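Local atomic coordinates of ribosome biogenesis GTPase A (Thermotoga maritima, PDB entry 3CNL), a protein that binds GTP and probably hydrolyses it, and is probably required for a late step of 50S ribosomal subunit assembly. Residues Glu61-Thr64 against Lys65-Glu69; Val105-Pro108 against Asn109-Lys112; Thr114-Asn117 against Lys118-Lys122; Arg187-Glu190 against Ile191-Arg194. All coordinates share one frame; numbering follows the deposited sequence.

In the fold
All four contacts are local, each within one continuous stretch of chain. Contacts 2 and 3 adjoin in sequence, their centres 14 Å apart. Together they carry the end of strand 101-106, the phosphate-binding loop and helix 112-120, and both touch GNP: contact 2 at the beta and gamma phosphates, contact 3 at the alpha phosphate. Contact 1 lies on helix 61-73, with its centre 20 Å from that of contact 2. The side chain of T64 is still about 11 Å from GNP, and about 4 Å from the side chain of V56 of the GTP site. Contact 4 belongs to the helical part of the chain, away from the nucleotide. Its centre is 34 Å from that of contact 3, across the chain's centre.

Contact 1 (Glu61-Thr64 against Lys65-Glu69); sequences EKTT and KKWVE
T63 and W67 lie side by side on one flank of helix 61-73, one turn apart and pointing the same way. The methyl CG2 of T63 reaches the five-membered part of the indole, 3.8 Å from W67 NE1. This methyl is anti to the backbone N of T63, with OG1 beside that N (chi1 -49°). The two branches therefore divide the work. CG2 leans along the helix to the indole, while OG1 turns back to a hydrogen bond with D60. The indole also sits against the backbone here, with W67 CD1 3.1 Å from T63 O. That oxygen takes the W67 N hydrogen bond at 3.0 Å. T64 CA lies at the ring edge, close to the plane of the indole.

One residue on, V68 meets only the backbone of T64: its N donates to T64 O at 3.0 Å, and its CG2 comes to 3.4 Å from that oxygen. The bonds K65 N to E61 O and K66 N to K62 O complete the regular i to i+4 ladder. K65 touches this turn with CB, K66 with CB and CG, before their chains lead away.

W67 NE1 donates to the carbonyl of E246, and the indole meets the ring of F35 edge to face. T64 and V68 both rest on T80 of strand 78-80. The contact thus lies on the helix of the beta-alpha-beta unit formed by strand 48-54, helix 61-73 and strand 78-80, with T64 and V68 turned to the sheet and W67 packed against the loops of P34 and P248.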
loop_
_atom_site.group_PDB
_atom_site.type_symbol
_atom_site.label_atom_id
_atom_site.label_comp_id
_atom_site.label_asym_id
_atom_site.label_seq_id
_atom_site.Cartn_x
_atom_site.Cartn_y
_atom_site.Cartn_z
ATOM N N GLU A 61 -2.706 5.238 -14.413
ATOM C CA GLU A 61 -4.044 5.832 -14.368
ATOM C C GLU A 61 -5.134 4.963 -14.997
ATOM O O GLU A 61 -6.220 4.823 -14.442
ATOM C CB GLU A 61 -4.029 7.233 -14.982
ATOM C CG GLU A 61 -3.164 8.205 -14.198
ATOM C CD GLU A 61 -3.521 9.653 -14.447
ATOM O OE1 GLU A 61 -3.317 10.117 -15.575
ATOM O OE2 GLU A 61 -3.996 10.344 -13.515
ATOM N N LYS A 62 -4.820 4.345 -16.128
ATOM C CA LYS A 62 -5.731 3.427 -16.796
ATOM C C LYS A 62 -6.105 2.221 -15.919
ATOM O O LYS A 62 -7.269 1.847 -15.822
ATOM C CB LYS A 62 -5.093 2.970 -18.103
ATOM C CG LYS A 62 -6.019 2.231 -19.059
ATOM C CD LYS A 62 -5.231 1.676 -20.243
ATOM C CE LYS A 62 -4.200 0.603 -19.811
ATOM N NZ LYS A 62 -3.025 1.109 -18.996
ATOM N N THR A 63 -5.103 1.625 -15.280
ATOM C CA THR A 63 -5.293 0.468 -14.405
ATOM C C THR A 63 -6.085 0.868 -13.134
ATOM O O THR A 63 -6.941 0.117 -12.677
ATOM C CB THR A 63 -3.922 -0.128 -14.027
ATOM O OG1 THR A 63 -3.135 -0.306 -15.213
ATOM C CG2 THR A 63 -4.075 -1.467 -13.323
ATOM N N THR A 64 -5.794 2.043 -12.582
ATOM C CA THR A 64 -6.535 2.551 -11.417
ATOM C C THR A 64 -8.021 2.690 -11.725
ATOM O O THR A 64 -8.852 2.242 -10.942
ATOM C CB THR A 64 -6.001 3.887 -10.891
ATOM O OG1 THR A 64 -4.629 3.735 -10.494
ATOM C CG2 THR A 64 -6.829 4.363 -9.671
ATOM N N LYS A 65 -8.361 3.307 -12.856
ATOM C CA LYS A 65 -9.775 3.390 -13.238
ATOM C C LYS A 65 -10.433 2.014 -13.313
ATOM O O LYS A 65 -11.560 1.838 -12.834
ATOM C CB LYS A 65 -9.977 4.171 -14.535
ATOM C CG LYS A 65 -11.462 4.474 -14.805
ATOM C CD LYS A 65 -12.051 5.354 -13.702
ATOM C CE LYS A 65 -13.357 4.779 -13.197
ATOM N NZ LYS A 65 -14.339 5.862 -12.868
ATOM N N LYS A 66 -9.750 1.032 -13.885
ATOM C CA LYS A 66 -10.310 -0.323 -13.942
ATOM C C LYS A 66 -10.533 -0.924 -12.562
ATOM O O LYS A 66 -11.465 -1.715 -12.351
ATOM C CB LYS A 66 -9.415 -1.262 -14.764
ATOM C CG LYS A 66 -9.546 -1.117 -16.293
ATOM C CD LYS A 66 -10.811 -1.815 -16.828
ATOM C CE LYS A 66 -10.852 -1.897 -18.387
ATOM N NZ LYS A 66 -12.221 -2.290 -18.872
ATOM N N TRP A 67 -9.650 -0.590 -11.621
ATOM C CA TRP A 67 -9.844 -1.035 -10.241
ATOM C C TRP A 67 -11.077 -0.387 -9.617
ATOM O O TRP A 67 -11.865 -1.070 -8.954
ATOM C CB TRP A 67 -8.576 -0.810 -9.395
ATOM C CG TRP A 67 -7.560 -1.878 -9.617
ATOM C CD1 TRP A 67 -6.340 -1.736 -10.210
ATOM C CD2 TRP A 67 -7.680 -3.266 -9.266
ATOM N NE1 TRP A 67 -5.686 -2.950 -10.240
ATOM C CE2 TRP A 67 -6.484 -3.902 -9.661
ATOM C CE3 TRP A 67 -8.675 -4.029 -8.631
ATOM C CZ2 TRP A 67 -6.266 -5.270 -9.471
ATOM C CZ3 TRP A 67 -8.456 -5.373 -8.425
ATOM C CH2 TRP A 67 -7.252 -5.989 -8.848
ATOM N N VAL A 68 -11.257 0.914 -9.824
ATOM C CA VAL A 68 -12.462 1.599 -9.310
ATOM C C VAL A 68 -13.715 0.889 -9.805
ATOM O O VAL A 68 -14.597 0.586 -9.013
ATOM C CB VAL A 68 -12.520 3.112 -9.670
ATOM C CG1 VAL A 68 -13.795 3.766 -9.118
ATOM C CG2 VAL A 68 -11.294 3.841 -9.113
ATOM N N GLU A 69 -13.767 0.603 -11.108
ATOM C CA GLU A 69 -14.930 -0.040 -11.746
ATOM C C GLU A 69 -15.188 -1.411 -11.201
ATOM O O GLU A 69 -16.336 -1.774 -10.928
ATOM C CB GLU A 69 -14.698 -0.164 -13.240
ATOM C CG GLU A 69 -14.429 1.160 -13.861
ATOM C CD GLU A 69 -14.787 1.209 -15.304
ATOM O OE1 GLU A 69 -15.408 0.242 -15.802
ATOM O OE2 GLU A 69 -14.440 2.231 -15.929
#

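Contact 2 (Val105-Pro108 against Asn109-Lys112); sequences VGVP and NTGK. With GNP (phosphoaminophosphonic acid-guanylate ester), chain B.
P108 and K112 meet around the end of a lysine chain: NZ of K112 lies 4.0 Å from P108 CA, and beside it donates to V107 O at 2.9 Å. The lysine reaches that carbonyl from 46° above its plane. Its chain runs extended at chi2 and then bends at chi3 and chi4 (-61° and -58°). The double bend folds the chain past the strand end, with CD 3.3 Å from G106 N, and turns NZ to the phosphates. A side chain at G106 would crowd that CD.

P108 and N109 take the two central places of the type II turn from V107 to T110. P108 CB lies 3.5 Å from O2G of GNP, and N109 N makes a weak bond to the same oxygen. T110 crosses V107 at about a right angle, CG2 to CG2 3.6 Å. Its OG1 is held by V28 O of the neighbouring strand.

This is the P-loop, or Walker A motif, between strand 101-106 and helix 112-120. G111 N and K112 N both donate to O1B, the second at 3.0 Å and nearly straight. A side chain on G111 would be crowded by N7 of the guanine and pressed against the carbonyl O of T110. K112 NZ donates to O1G at 2.8 Å and lies beside O1B. An alanine in place of K112 would probably leave the beta and gamma phosphates without their shared ammonium group and V107 O without its donor.

Backbone N-H groups and K112 gather round the phosphate oxygens. These donors are likely to offset the negative charge there.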
loop_
_atom_site.group_PDB
_atom_site.type_symbol
_atom_site.label_atom_id
_atom_site.label_comp_id
_atom_site.label_asym_id
_atom_site.label_seq_id
_atom_site.Cartn_x
_atom_site.Cartn_y
_atom_site.Cartn_z
ATOM N N VAL A 105 -6.939 1.723 8.658
ATOM C CA VAL A 105 -6.208 0.454 8.724
ATOM C C VAL A 105 -5.557 0.059 7.376
ATOM O O VAL A 105 -6.001 0.484 6.307
ATOM C CB VAL A 105 -7.123 -0.701 9.211
ATOM C CG1 VAL A 105 -8.086 -1.133 8.110
ATOM C CG2 VAL A 105 -6.288 -1.888 9.634
ATOM N N GLY A 106 -4.520 -0.778 7.433
ATOM C CA GLY A 106 -3.872 -1.259 6.199
ATOM C C GLY A 106 -2.567 -1.989 6.458
ATOM O O GLY A 106 -2.057 -2.004 7.590
ATOM N N VAL A 107 -2.006 -2.586 5.409
ATOM C CA VAL A 107 -0.706 -3.261 5.571
ATOM C C VAL A 107 0.343 -2.165 5.642
ATOM O O VAL A 107 0.021 -1.024 5.366
ATOM C CB VAL A 107 -0.419 -4.237 4.424
ATOM C CG1 VAL A 107 -1.521 -5.316 4.344
ATOM C CG2 VAL A 107 -0.253 -3.467 3.072
ATOM N N PRO A 108 1.591 -2.499 6.026
ATOM C CA PRO A 108 2.620 -1.482 6.118
ATOM C C PRO A 108 2.830 -0.689 4.826
ATOM O O PRO A 108 2.684 -1.244 3.729
ATOM C CB PRO A 108 3.876 -2.300 6.442
ATOM C CG PRO A 108 3.369 -3.532 7.126
ATOM C CD PRO A 108 2.088 -3.835 6.430
ATOM N N ASN A 109 3.122 0.602 4.986
ATOM C CA ASN A 109 3.662 1.490 3.939
ATOM C C ASN A 109 2.662 2.121 2.982
ATOM O O ASN A 109 3.053 2.911 2.114
ATOM C CB ASN A 109 4.775 0.787 3.117
ATOM C CG ASN A 109 5.693 1.770 2.447
ATOM O OD1 ASN A 109 6.215 2.647 3.106
ATOM N ND2 ASN A 109 5.873 1.651 1.116
ATOM N N THR A 110 1.381 1.813 3.144
ATOM C CA THR A 110 0.357 2.227 2.145
ATOM C C THR A 110 -0.062 3.689 2.250
ATOM O O THR A 110 -0.806 4.167 1.402
ATOM C CB THR A 110 -0.907 1.401 2.244
ATOM O OG1 THR A 110 -1.438 1.524 3.576
ATOM C CG2 THR A 110 -0.621 -0.072 1.929
ATOM N N GLY A 111 0.386 4.381 3.298
ATOM C CA GLY A 111 0.151 5.832 3.424
ATOM C C GLY A 111 -0.736 6.273 4.591
ATOM O O GLY A 111 -1.283 7.380 4.564
ATOM N N LYS A 112 -0.847 5.433 5.619
ATOM C CA LYS A 112 -1.830 5.630 6.691
ATOM C C LYS A 112 -1.514 6.817 7.595
ATOM O O LYS A 112 -2.423 7.583 7.951
ATOM C CB LYS A 112 -1.987 4.349 7.513
ATOM C CG LYS A 112 -2.365 3.127 6.667
ATOM C CD LYS A 112 -2.449 1.829 7.484
ATOM C CE LYS A 112 -1.136 1.460 8.140
ATOM N NZ LYS A 112 -0.052 1.296 7.135
HETATM P PG GNP B . 3.532 2.073 8.109
HETATM O O1G GNP B . 2.246 1.511 8.670
HETATM O O2G GNP B . 4.386 1.007 7.448
HETATM O O3G GNP B . 4.233 2.859 9.211
HETATM N N3B GNP B . 3.424 3.195 6.995
HETATM P PB GNP B . 2.175 4.075 6.603
HETATM O O1B GNP B . 1.083 3.206 6.072
HETATM O O2B GNP B . 1.822 4.930 7.775
HETATM O O3A GNP B . 2.678 4.973 5.456
HETATM P PA GNP B . 3.309 6.399 5.494
HETATM O O1A GNP B . 2.261 7.432 5.528
HETATM O O2A GNP B . 4.380 6.514 6.497
HETATM O "O5'" GNP B . 3.945 6.524 4.078
HETATM C "C5'" GNP B . 4.909 5.585 3.579
HETATM C "C4'" GNP B . 5.663 6.249 2.431
HETATM O "O4'" GNP B . 4.782 6.526 1.305
HETATM C "C3'" GNP B . 6.312 7.588 2.738
HETATM O "O3'" GNP B . 7.530 7.667 2.013
HETATM C "C2'" GNP B . 5.303 8.580 2.180
HETATM O "O2'" GNP B . 5.930 9.801 1.865
HETATM C "C1'" GNP B . 4.836 7.877 0.910
HETATM N N9 GNP B . 3.480 8.210 0.483
HETATM C C8 GNP B . 2.356 8.239 1.284
HETATM N N7 GNP B . 1.266 8.540 0.618
HETATM C C5 GNP B . 1.718 8.729 -0.706
HETATM C C6 GNP B . 1.017 9.066 -1.896
HETATM O O6 GNP B . -0.198 9.294 -2.039
HETATM N N1 GNP B . 1.866 9.133 -3.016
HETATM C C2 GNP B . 3.232 8.902 -2.988
HETATM N N2 GNP B . 3.902 9.012 -4.155
HETATM N N3 GNP B . 3.896 8.576 -1.893
HETATM C C4 GNP B . 3.080 8.516 -0.795
#

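Contact 3 (Thr114-Asn117 against Lys118-Lys122); sequences TIIN and KLKGK. With GNP (phosphoaminophosphonic acid-guanylate ester), chain B.
The N117 carboxamide is the one flat side-chain group here, and it meets K120 loosely: OD1 is 4.3 Å from NZ. N117 CG is anti to its carbonyl carbon (chi1 -69°), which carries the amide back along the helix. K120 sends its chain across I116 instead, with NZ 3.7 Å from I116 CG2. I115 and L119 lie side by side, and their methyls CG2 and CD2 meet at 3.9 Å.

L119 rests on L90 and L91 of helix 87-94 and on F140. I115 touches L52 and N54 of strand 48-54. K118 NZ donates to the carbonyls of E85 and H82.

Helix 112-120 follows the P-loop, and the contact joins its nucleotide end to its last turn. The helix ends at K120; G121, with positive phi, is the first residue to leave it. G121 N still bonds N117 O, and a water donates to N117 O and to G121 O.

At the other end, T114 uses both its N (3.0 Å) and its OG1 (2.6 Å) to donate to O1A of GNP. Two donors from one residue thus grip a single oxygen of the alpha phosphate, and the N-terminal end of the helix would probably add favourable polarity there.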
loop_
_atom_site.group_PDB
_atom_site.type_symbol
_atom_site.label_atom_id
_atom_site.label_comp_id
_atom_site.label_asym_id
_atom_site.label_seq_id
_atom_site.Cartn_x
_atom_site.Cartn_y
_atom_site.Cartn_z
ATOM N N THR A 114 0.395 9.405 6.793
ATOM C CA THR A 114 0.245 10.548 5.926
ATOM C C THR A 114 -1.220 10.989 5.825
ATOM O O THR A 114 -1.522 12.181 5.930
ATOM C CB THR A 114 0.865 10.233 4.542
ATOM O OG1 THR A 114 2.256 9.909 4.729
ATOM C CG2 THR A 114 0.730 11.425 3.571
ATOM N N ILE A 115 -2.126 10.039 5.637
ATOM C CA ILE A 115 -3.568 10.331 5.614
ATOM C C ILE A 115 -4.082 10.934 6.938
ATOM O O ILE A 115 -4.811 11.935 6.931
ATOM C CB ILE A 115 -4.377 9.085 5.171
ATOM C CG1 ILE A 115 -4.106 8.820 3.682
ATOM C CG2 ILE A 115 -5.892 9.245 5.434
ATOM C CD1 ILE A 115 -4.660 7.524 3.162
ATOM N N ILE A 116 -3.695 10.341 8.062
ATOM C CA ILE A 116 -4.054 10.877 9.381
ATOM C C ILE A 116 -3.540 12.299 9.572
ATOM O O ILE A 116 -4.273 13.166 10.063
ATOM C CB ILE A 116 -3.570 9.948 10.525
ATOM C CG1 ILE A 116 -4.332 8.628 10.466
ATOM C CG2 ILE A 116 -3.766 10.597 11.906
ATOM C CD1 ILE A 116 -3.757 7.580 11.352
ATOM N N ASN A 117 -2.294 12.542 9.171
ATOM C CA ASN A 117 -1.723 13.874 9.295
ATOM C C ASN A 117 -2.526 14.920 8.529
ATOM O O ASN A 117 -2.789 16.001 9.058
ATOM C CB ASN A 117 -0.261 13.885 8.862
ATOM C CG ASN A 117 0.636 13.121 9.812
ATOM O OD1 ASN A 117 0.211 12.673 10.887
ATOM N ND2 ASN A 117 1.896 12.961 9.414
ATOM N N LYS A 118 -2.926 14.594 7.298
ATOM C CA LYS A 118 -3.790 15.456 6.492
ATOM C C LYS A 118 -5.135 15.697 7.181
ATOM O O LYS A 118 -5.546 16.844 7.377
ATOM C CB LYS A 118 -4.020 14.843 5.109
ATOM C CG LYS A 118 -4.543 15.829 4.066
ATOM C CD LYS A 118 -4.942 15.119 2.771
ATOM C CE LYS A 118 -3.749 14.579 2.019
ATOM N NZ LYS A 118 -4.130 14.206 0.639
ATOM N N LEU A 119 -5.804 14.608 7.558
ATOM C CA LEU A 119 -7.080 14.661 8.288
ATOM C C LEU A 119 -7.013 15.493 9.581
ATOM O O LEU A 119 -7.914 16.290 9.864
ATOM C CB LEU A 119 -7.556 13.243 8.615
ATOM C CG LEU A 119 -8.587 12.498 7.760
ATOM C CD1 LEU A 119 -8.615 12.943 6.308
ATOM C CD2 LEU A 119 -8.370 11.000 7.872
ATOM N N LYS A 120 -5.941 15.306 10.346
ATOM C CA LYS A 120 -5.772 15.957 11.643
ATOM C C LYS A 120 -5.447 17.449 11.510
ATOM O O LYS A 120 -6.213 18.305 11.971
ATOM C CB LYS A 120 -4.683 15.227 12.429
ATOM C CG LYS A 120 -4.561 15.559 13.904
ATOM C CD LYS A 120 -3.904 14.409 14.673
ATOM C CE LYS A 120 -2.578 13.978 14.052
ATOM N NZ LYS A 120 -2.150 12.623 14.514
ATOM N N GLY A 121 -4.317 17.749 10.873
ATOM C CA GLY A 121 -3.799 19.110 10.782
ATOM C C GLY A 121 -3.067 19.504 12.053
ATOM O O GLY A 121 -2.469 18.651 12.730
ATOM N N LYS A 122 -3.111 20.799 12.376
ATOM C CA LYS A 122 -2.507 21.322 13.613
ATOM C C LYS A 122 -3.338 20.987 14.861
ATOM O O LYS A 122 -2.939 21.296 15.996
ATOM C CB LYS A 122 -2.263 22.829 13.514
ATOM C CG LYS A 122 -0.894 23.187 12.944
ATOM C CD LYS A 122 -0.445 24.588 13.363
ATOM C CE LYS A 122 0.023 24.626 14.816
ATOM N NZ LYS A 122 0.507 25.980 15.197
HETATM P PG GNP B . 3.532 2.073 8.109
HETATM O O1G GNP B . 2.246 1.511 8.670
HETATM O O2G GNP B . 4.386 1.007 7.448
HETATM O O3G GNP B . 4.233 2.859 9.211
HETATM N N3B GNP B . 3.424 3.195 6.995
HETATM P PB GNP B . 2.175 4.075 6.603
HETATM O O1B GNP B . 1.083 3.206 6.072
HETATM O O2B GNP B . 1.822 4.930 7.775
HETATM O O3A GNP B . 2.678 4.973 5.456
HETATM P PA GNP B . 3.309 6.399 5.494
HETATM O O1A GNP B . 2.261 7.432 5.528
HETATM O O2A GNP B . 4.380 6.514 6.497
HETATM O "O5'" GNP B . 3.945 6.524 4.078
HETATM C "C5'" GNP B . 4.909 5.585 3.579
HETATM C "C4'" GNP B . 5.663 6.249 2.431
HETATM O "O4'" GNP B . 4.782 6.526 1.305
HETATM C "C3'" GNP B . 6.312 7.588 2.738
HETATM O "O3'" GNP B . 7.530 7.667 2.013
HETATM C "C2'" GNP B . 5.303 8.580 2.180
HETATM O "O2'" GNP B . 5.930 9.801 1.865
HETATM C "C1'" GNP B . 4.836 7.877 0.910
HETATM N N9 GNP B . 3.480 8.210 0.483
HETATM C C8 GNP B . 2.356 8.239 1.284
HETATM N N7 GNP B . 1.266 8.540 0.618
HETATM C C5 GNP B . 1.718 8.729 -0.706
HETATM C C6 GNP B . 1.017 9.066 -1.896
HETATM O O6 GNP B . -0.198 9.294 -2.039
HETATM N N1 GNP B . 1.866 9.133 -3.016
HETATM C C2 GNP B . 3.232 8.902 -2.988
HETATM N N2 GNP B . 3.902 9.012 -4.155
HETATM N N3 GNP B . 3.896 8.576 -1.893
HETATM C C4 GNP B . 3.080 8.516 -0.795
HETATM O O HOH W 1 -1.149 16.344 11.739
#

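Contact 4 (Arg187-Glu190 against Ile191-Arg194); sequences RAFE and IFAR
R187 crosses the side chain of I191, one turn later in helix 182-196, at about a right angle. I191 CG1 lies over one face of the guanidinium, 3.3 Å above its plane and offset toward the rim. The arginine chain is bent at chi2 and chi3 (-68° and 102°), which lays the group over the isoleucine, and CD comes to 3.6 Å from I191 CD1. NH2 forms a salt bridge with D163 of helix 162-170.

A188 takes the backbone bond from F192 N and packs on F232. Helix 182-196 sits in the helical part of the protein, beside helices 162-170, 202-212 and 224-236.

The ring of F189 meets that of F205 at an angle and that of F206 edge to face. Over one face lies A193 CB, 4.4 Å from F189 CE2. F192 CD2 approaches the same ring obliquely, and its own ring meets F231 edge to face.

E190 extends back to R187, and OE2 forms a salt bridge with NH1 at 2.7 Å, in the guanidinium plane but above the carboxylate plane; NE adds a weak bond. At R187 an alanine would probably bare one side of I191 and leave E190 and D163 without their cation.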
loop_
_atom_site.group_PDB
_atom_site.type_symbol
_atom_site.label_atom_id
_atom_site.label_comp_id
_atom_site.label_asym_id
_atom_site.label_seq_id
_atom_site.Cartn_x
_atom_site.Cartn_y
_atom_site.Cartn_z
ATOM N N ARG A 187 10.277 -12.924 -9.411
ATOM C CA ARG A 187 8.845 -12.667 -9.649
ATOM C C ARG A 187 8.547 -11.167 -9.661
ATOM O O ARG A 187 7.867 -10.656 -10.542
ATOM C CB ARG A 187 8.020 -13.279 -8.510
ATOM C CG ARG A 187 6.703 -13.961 -8.870
ATOM C CD ARG A 187 5.555 -13.127 -9.367
ATOM N NE ARG A 187 5.442 -13.233 -10.817
ATOM C CZ ARG A 187 4.402 -12.875 -11.569
ATOM N NH1 ARG A 187 4.500 -12.994 -12.884
ATOM N NH2 ARG A 187 3.279 -12.397 -11.047
ATOM N N ALA A 188 9.012 -10.481 -8.633
ATOM C CA ALA A 188 8.834 -9.025 -8.529
ATOM C C ALA A 188 9.435 -8.309 -9.728
ATOM O O ALA A 188 8.821 -7.397 -10.272
ATOM C CB ALA A 188 9.472 -8.504 -7.244
ATOM N N PHE A 189 10.644 -8.694 -10.123
ATOM C CA PHE A 189 11.259 -8.090 -11.316
ATOM C C PHE A 189 10.420 -8.396 -12.573
ATOM O O PHE A 189 10.161 -7.508 -13.372
ATOM C CB PHE A 189 12.732 -8.535 -11.501
ATOM C CG PHE A 189 13.386 -7.923 -12.703
ATOM C CD1 PHE A 189 13.658 -6.556 -12.736
ATOM C CD2 PHE A 189 13.689 -8.692 -13.819
ATOM C CE1 PHE A 189 14.241 -5.969 -13.875
ATOM C CE2 PHE A 189 14.271 -8.117 -14.951
ATOM C CZ PHE A 189 14.550 -6.763 -14.973
ATOM N N GLU A 190 9.966 -9.638 -12.715
ATOM C CA GLU A 190 9.100 -10.025 -13.842
ATOM C C GLU A 190 7.847 -9.131 -13.930
ATOM O O GLU A 190 7.493 -8.626 -15.002
ATOM C CB GLU A 190 8.704 -11.503 -13.707
ATOM C CG GLU A 190 7.827 -12.043 -14.820
ATOM C CD GLU A 190 7.594 -13.538 -14.671
ATOM O OE1 GLU A 190 8.117 -14.300 -15.510
ATOM O OE2 GLU A 190 6.929 -13.961 -13.701
ATOM N N ILE A 191 7.193 -8.928 -12.797
ATOM C CA ILE A 191 6.008 -8.068 -12.725
ATOM C C ILE A 191 6.363 -6.649 -13.118
ATOM O O ILE A 191 5.674 -6.040 -13.950
ATOM C CB ILE A 191 5.349 -8.091 -11.317
ATOM C CG1 ILE A 191 4.834 -9.488 -10.987
ATOM C CG2 ILE A 191 4.188 -7.052 -11.221
ATOM C CD1 ILE A 191 4.589 -9.683 -9.496
ATOM N N PHE A 192 7.463 -6.139 -12.556
ATOM C CA PHE A 192 7.953 -4.828 -12.924
ATOM C C PHE A 192 8.237 -4.737 -14.434
ATOM O O PHE A 192 7.725 -3.845 -15.131
ATOM C CB PHE A 192 9.207 -4.461 -12.112
ATOM C CG PHE A 192 9.799 -3.154 -12.515
ATOM C CD1 PHE A 192 9.208 -1.966 -12.104
ATOM C CD2 PHE A 192 10.918 -3.103 -13.360
ATOM C CE1 PHE A 192 9.733 -0.747 -12.496
ATOM C CE2 PHE A 192 11.451 -1.881 -13.760
ATOM C CZ PHE A 192 10.863 -0.707 -13.329
ATOM N N ALA A 193 9.044 -5.670 -14.920
ATOM C CA ALA A 193 9.516 -5.669 -16.293
ATOM C C ALA A 193 8.341 -5.677 -17.244
ATOM O O ALA A 193 8.302 -4.873 -18.176
ATOM C CB ALA A 193 10.404 -6.867 -16.546
ATOM N N ARG A 194 7.371 -6.555 -16.992
ATOM C CA ARG A 194 6.147 -6.566 -17.788
ATOM C C ARG A 194 5.371 -5.245 -17.736
ATOM O O ARG A 194 4.930 -4.770 -18.775
ATOM C CB ARG A 194 5.241 -7.732 -17.395
ATOM C CG ARG A 194 5.771 -9.093 -17.857
ATOM C CD ARG A 194 4.660 -9.919 -18.514
ATOM N NE ARG A 194 4.232 -9.340 -19.794
ATOM C CZ ARG A 194 3.017 -9.478 -20.324
ATOM N NH1 ARG A 194 2.069 -10.169 -19.693
ATOM N NH2 ARG A 194 2.745 -8.908 -21.494
#